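Local coordinates for UPF0249 protein EF_3048 (Enterococcus faecalis, PDB 2I5I), which probably removes acetyl groups from acetylated carbohydrates, using magnesium, as a member of the YdjC deacetylase family involved in oligosaccharide breakdown, at residues N10-G15 / P154-S159; E26-G31 / P57-G62. All coordinates share one frame; numbering follows the deposited sequence.

Contact 1. Residues N10-G15 / P154-S159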
loop_
_atom_site.group_PDB
_atom_site.type_symbol
_atom_site.label_atom_id
_atom_site.label_comp_id
_atom_site.label_asym_id
_atom_site.label_seq_id
_atom_site.Cartn_x
_atom_site.Cartn_y
_atom_site.Cartn_z
ATOM N N ASN A 10 20.578 12.729 -12.269
ATOM C CA ASN A 10 19.180 12.946 -12.629
ATOM C C ASN A 10 18.910 12.268 -13.959
ATOM O O ASN A 10 19.563 12.540 -14.965
ATOM C CB ASN A 10 18.816 14.438 -12.731
ATOM C CG ASN A 10 17.341 14.641 -13.033
ATOM O OD1 ASN A 10 16.517 14.887 -12.141
ATOM N ND2 ASN A 10 17.022 14.549 -14.306
ATOM N N ALA A 11 17.904 11.401 -13.929
ATOM C CA ALA A 11 17.452 10.727 -15.139
ATOM C C ALA A 11 16.425 11.582 -15.856
ATOM O O ALA A 11 15.361 11.875 -15.306
ATOM C CB ALA A 11 16.844 9.368 -14.795
ATOM N N ASP A 12 16.705 11.998 -17.082
ATOM C CA ASP A 12 15.716 12.738 -17.846
ATOM C C ASP A 12 14.658 11.808 -18.452
ATOM O O ASP A 12 14.922 10.623 -18.696
ATOM C CB ASP A 12 16.433 13.546 -18.937
ATOM C CG ASP A 12 17.357 14.610 -18.376
ATOM O OD1 ASP A 12 17.522 14.701 -17.141
ATOM O OD2 ASP A 12 17.933 15.371 -19.189
ATOM N N ASP A 13 13.462 12.329 -18.659
ATOM C CA ASP A 13 12.395 11.728 -19.434
ATOM C C ASP A 13 11.508 10.767 -18.650
ATOM O O ASP A 13 10.884 9.879 -19.238
ATOM C CB ASP A 13 12.962 10.989 -20.659
ATOM C CG ASP A 13 13.592 11.905 -21.691
ATOM O OD1 ASP A 13 13.271 13.109 -21.643
ATOM O OD2 ASP A 13 14.399 11.451 -22.540
ATOM N N PHE A 14 11.391 10.944 -17.346
ATOM C CA PHE A 14 10.375 10.164 -16.593
ATOM C C PHE A 14 9.008 10.330 -17.209
ATOM O O PHE A 14 8.610 11.426 -17.615
ATOM C CB PHE A 14 10.380 10.578 -15.125
ATOM C CG PHE A 14 9.821 9.516 -14.180
ATOM C CD1 PHE A 14 10.499 8.309 -14.041
ATOM C CD2 PHE A 14 8.662 9.764 -13.476
ATOM C CE1 PHE A 14 9.986 7.345 -13.183
ATOM C CE2 PHE A 14 8.146 8.804 -12.609
ATOM C CZ PHE A 14 8.830 7.614 -12.470
ATOM N N GLY A 15 8.212 9.261 -17.330
ATOM C CA GLY A 15 6.904 9.332 -17.930
ATOM C C GLY A 15 6.904 9.397 -19.443
ATOM O O GLY A 15 5.830 9.477 -20.043
ATOM N N PRO A 154 14.248 25.575 -7.739
ATOM C CA PRO A 154 15.587 25.645 -8.325
ATOM C C PRO A 154 15.503 25.120 -9.762
ATOM O O PRO A 154 14.575 24.372 -10.102
ATOM C CB PRO A 154 16.433 24.733 -7.455
ATOM C CG PRO A 154 15.441 23.803 -6.837
ATOM C CD PRO A 154 14.161 24.559 -6.679
ATOM N N LEU A 155 16.470 25.523 -10.561
ATOM C CA LEU A 155 16.486 25.279 -11.987
ATOM C C LEU A 155 17.807 24.691 -12.432
ATOM O O LEU A 155 18.868 25.152 -11.986
ATOM C CB LEU A 155 16.261 26.624 -12.709
ATOM C CG LEU A 155 16.417 26.621 -14.214
ATOM C CD1 LEU A 155 15.306 25.774 -14.853
ATOM C CD2 LEU A 155 16.365 28.023 -14.803
ATOM N N ARG A 156 17.767 23.702 -13.315
ATOM C CA ARG A 156 18.963 23.073 -13.823
ATOM C C ARG A 156 19.921 24.128 -14.413
ATOM O O ARG A 156 19.442 25.013 -15.126
ATOM C CB ARG A 156 18.621 22.056 -14.924
ATOM C CG ARG A 156 19.853 21.533 -15.638
ATOM C CD ARG A 156 19.453 20.514 -16.698
ATOM N NE ARG A 156 19.372 19.180 -16.090
ATOM C CZ ARG A 156 19.014 18.096 -16.785
ATOM N NH1 ARG A 156 18.703 18.194 -18.061
ATOM N NH2 ARG A 156 18.955 16.893 -16.209
ATOM N N ASN A 157 21.200 23.976 -14.132
ATOM C CA ASN A 157 22.219 24.848 -14.736
ATOM C C ASN A 157 22.181 24.660 -16.244
ATOM O O ASN A 157 22.444 23.577 -16.773
ATOM C CB ASN A 157 23.560 24.525 -14.120
ATOM C CG ASN A 157 24.767 25.207 -14.710
ATOM O OD1 ASN A 157 24.801 25.558 -15.889
ATOM N ND2 ASN A 157 25.757 25.369 -13.837
ATOM N N ALA A 158 21.880 25.737 -16.958
ATOM C CA ALA A 158 21.750 25.681 -18.401
ATOM C C ALA A 158 23.026 25.714 -19.213
ATOM O O ALA A 158 22.952 25.544 -20.450
ATOM C CB ALA A 158 20.868 26.875 -18.812
ATOM N N SER A 159 24.217 25.936 -18.647
ATOM C CA SER A 159 25.382 26.047 -19.553
ATOM C C SER A 159 26.076 24.730 -19.836
ATOM O O SER A 159 26.477 24.048 -18.900
ATOM C CB SER A 159 26.393 27.043 -18.958
ATOM O OG SER A 159 27.746 26.765 -19.308
#

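Contact 2. Residues E26-G31 / P57-G62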
loop_
_atom_site.group_PDB
_atom_site.type_symbol
_atom_site.label_atom_id
_atom_site.label_comp_id
_atom_site.label_asym_id
_atom_site.label_seq_id
_atom_site.Cartn_x
_atom_site.Cartn_y
_atom_site.Cartn_z
ATOM N N GLU A 26 14.461 1.393 -11.996
ATOM C CA GLU A 26 15.513 0.403 -11.769
ATOM C C GLU A 26 16.862 1.021 -11.404
ATOM O O GLU A 26 17.573 0.616 -10.499
ATOM C CB GLU A 26 15.644 -0.443 -13.039
ATOM C CG GLU A 26 16.634 -1.582 -12.931
ATOM C CD GLU A 26 16.256 -2.726 -12.014
ATOM O OE1 GLU A 26 15.094 -2.830 -11.565
ATOM O OE2 GLU A 26 17.159 -3.556 -11.731
ATOM N N ALA A 27 17.211 2.023 -12.205
ATOM C CA ALA A 27 18.459 2.755 -12.057
ATOM C C ALA A 27 18.521 3.477 -10.721
ATOM O O ALA A 27 19.599 3.679 -10.170
ATOM C CB ALA A 27 18.564 3.732 -13.236
ATOM N N HIS A 28 17.372 3.866 -10.176
ATOM C CA HIS A 28 17.363 4.472 -8.847
ATOM C C HIS A 28 17.451 3.421 -7.751
ATOM O O HIS A 28 18.293 3.494 -6.847
ATOM C CB HIS A 28 16.103 5.314 -8.669
ATOM C CG HIS A 28 15.792 5.751 -7.283
ATOM N ND1 HIS A 28 16.528 6.730 -6.646
ATOM C CD2 HIS A 28 14.853 5.368 -6.388
ATOM C CE1 HIS A 28 16.062 6.926 -5.429
ATOM N NE2 HIS A 28 15.035 6.118 -5.244
ATOM N N LYS A 29 16.578 2.420 -7.829
ATOM C CA LYS A 29 16.426 1.461 -6.732
ATOM C C LYS A 29 17.628 0.536 -6.613
ATOM O O LYS A 29 17.977 0.181 -5.488
ATOM C CB LYS A 29 15.131 0.661 -6.916
ATOM C CG LYS A 29 13.872 1.485 -6.668
ATOM C CD LYS A 29 12.611 0.667 -6.910
ATOM C CE LYS A 29 12.077 0.099 -5.603
ATOM N NZ LYS A 29 11.181 -1.080 -5.871
ATOM N N ARG A 30 18.233 0.147 -7.726
ATOM C CA ARG A 30 19.393 -0.714 -7.769
ATOM C C ARG A 30 20.692 0.025 -8.059
ATOM O O ARG A 30 21.765 -0.563 -8.121
ATOM C CB ARG A 30 19.215 -1.789 -8.876
ATOM C CG ARG A 30 19.958 -3.075 -8.518
ATOM C CD ARG A 30 19.983 -4.075 -9.674
ATOM N NE ARG A 30 18.625 -4.527 -9.955
ATOM C CZ ARG A 30 17.951 -5.439 -9.267
ATOM N NH1 ARG A 30 18.472 -6.058 -8.222
ATOM N NH2 ARG A 30 16.712 -5.755 -9.631
ATOM N N GLY A 31 20.634 1.336 -8.296
ATOM C CA GLY A 31 21.770 2.050 -8.855
ATOM C C GLY A 31 21.939 3.429 -8.226
ATOM O O GLY A 31 21.450 3.672 -7.131
ATOM N N PRO A 57 9.225 5.278 -3.819
ATOM C CA PRO A 57 8.838 6.413 -2.976
ATOM C C PRO A 57 10.031 7.280 -2.569
ATOM O O PRO A 57 9.842 8.425 -2.143
ATOM C CB PRO A 57 8.253 5.757 -1.718
ATOM C CG PRO A 57 8.860 4.383 -1.703
ATOM C CD PRO A 57 8.955 3.991 -3.149
ATOM N N THR A 58 11.250 6.764 -2.687
ATOM C CA THR A 58 12.431 7.525 -2.352
ATOM C C THR A 58 12.899 8.404 -3.513
ATOM O O THR A 58 13.881 9.151 -3.384
ATOM C CB THR A 58 13.594 6.604 -1.939
ATOM O OG1 THR A 58 13.806 5.607 -2.944
ATOM C CG2 THR A 58 13.252 5.847 -0.659
ATOM N N LEU A 59 12.243 8.300 -4.668
ATOM C CA LEU A 59 12.803 8.982 -5.846
ATOM C C LEU A 59 12.371 10.436 -5.921
ATOM O O LEU A 59 11.185 10.744 -5.845
ATOM C CB LEU A 59 12.415 8.222 -7.109
ATOM C CG LEU A 59 12.788 8.849 -8.453
ATOM C CD1 LEU A 59 14.291 9.036 -8.554
ATOM C CD2 LEU A 59 12.282 8.016 -9.620
ATOM N N ALA A 60 13.360 11.329 -6.066
ATOM C CA ALA A 60 13.013 12.749 -6.181
ATOM C C ALA A 60 12.636 13.069 -7.620
ATOM O O ALA A 60 13.218 12.573 -8.585
ATOM C CB ALA A 60 14.152 13.613 -5.671
ATOM N N ILE A 61 11.609 13.911 -7.793
ATOM C CA ILE A 61 11.078 14.165 -9.118
ATOM C C ILE A 61 10.813 15.654 -9.397
ATOM O O ILE A 61 10.098 16.289 -8.628
ATOM C CB ILE A 61 9.753 13.399 -9.336
ATOM C CG1 ILE A 61 9.908 11.901 -9.053
ATOM C CG2 ILE A 61 9.194 13.655 -10.720
ATOM C CD1 ILE A 61 8.595 11.150 -9.207
ATOM N N GLY A 62 11.387 16.145 -10.483
ATOM C CA GLY A 62 11.214 17.509 -10.963
ATOM C C GLY A 62 10.441 17.515 -12.268
ATOM O O GLY A 62 10.048 16.471 -12.815
#

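Contact 1. Residues N10-G15 / P154-S159
A buried two-nitrogen salt bridge between Asp-12 and Arg-156 joins the corner where the chain turns at Asp-12, following strand 6-11 in the central parallel sheet of this YdjC-type deacetylase, to the loop that follows helix 138-151. The backbones stay far apart, with 10.2 Å between Asn-10 CA and Arg-156 CA, and the long arginine side chain spans the gap. Its chain starts out extended and bends once, at chi3 (-87°), which turns the guanidinium end-on to the carboxylate. The two flat groups are twisted 32° from one another. Arg-156 NH2 donates to the syn lone pair of Asp-12 OD1 at 2.8 Å, while Arg-156 NH1 reaches Asp-12 OD2 at 3.1 Å, the straighter of these two bonds. Arg-156 NH2 is shared with Glu-210 in a second salt bridge, so two acidic residues probably balance the buried positive charge. His-130, predicted to bind magnesium, has its side chain about 7 Å from that of Asp-12, and the side chain of Asp-13 touches that of His-130. Asn-10 stands beside the pair, its amide almost perpendicular to the guanidinium; its OD1 is bonded to Ser-35 OG, and its ND2 makes a weak hydrogen bond of 2.9 Å to Asp-12 OD1.

Contact 2. Residues E26-G31 / P57-G62
His-28 NE2 and Thr-58 OG1 lie 2.7 Å apart in a nearly straight hydrogen bond, which ties the last turn of helix 18-29 to the loop leading into strand 60-65. Both elements belong to the alpha/beta framework of the YdjC deacetylase, where strand 60-65 runs parallel to 35-38 in the central sheet. The imidazole is held through both nitrogens: Thr-58 meets NE2 at the ring edge, and ND1 is bonded to the backbone O of Val-33, just beyond the helix. Together these bonds should fix the rotation of the ring. With CG anti to the backbone N (chi1 167°), the histidine reaches out from the helix toward the loop. At Thr-58, chi1 of 53° places OG1 between the backbone N and the carbonyl carbon, from where it meets NE2.

Leu-59 supplies the apolar half of the contact. Its CB sits over one face of the His-28 ring in a CH-pi contact, 3.9 Å from the centroid and 17° off the normal, and the two side chains run past each other in opposite directions. Two neighbouring subunits also come close here: Thr-58 packs on Ser-120 of the second subunit, and Arg-30 forms a salt bridge with Glu-47 of the third. Farther along the leucine, the methyl CD1 reaches the other nitrogen of the imidazole, 3.7 Å from His-28 ND1.

In the fold
Contacts 1 and 2 have centres 14 Å apart and meet through Phe-14, whose CE2 lies 4.2 Å from Ile-61 CD1 and whose CE1 lies 4.3 Å from Leu-59 CD2. Along the chain, contact 2 is nested within the loop that contact 1 closes, and strand 13-14 leads on to helix 18-29. Both contacts reach the same sheet, but at different distances from the middle of the chain: the centre of contact 1 lies about 2 Å from the centre of the chain, that of contact 2 about 14 Å. Contact 1 adjoins the probable magnesium site, while contact 2 lies away from it, near neighbouring subunits. Strand 35-38, paired with both 6-11 and 60-65, connects the two regions.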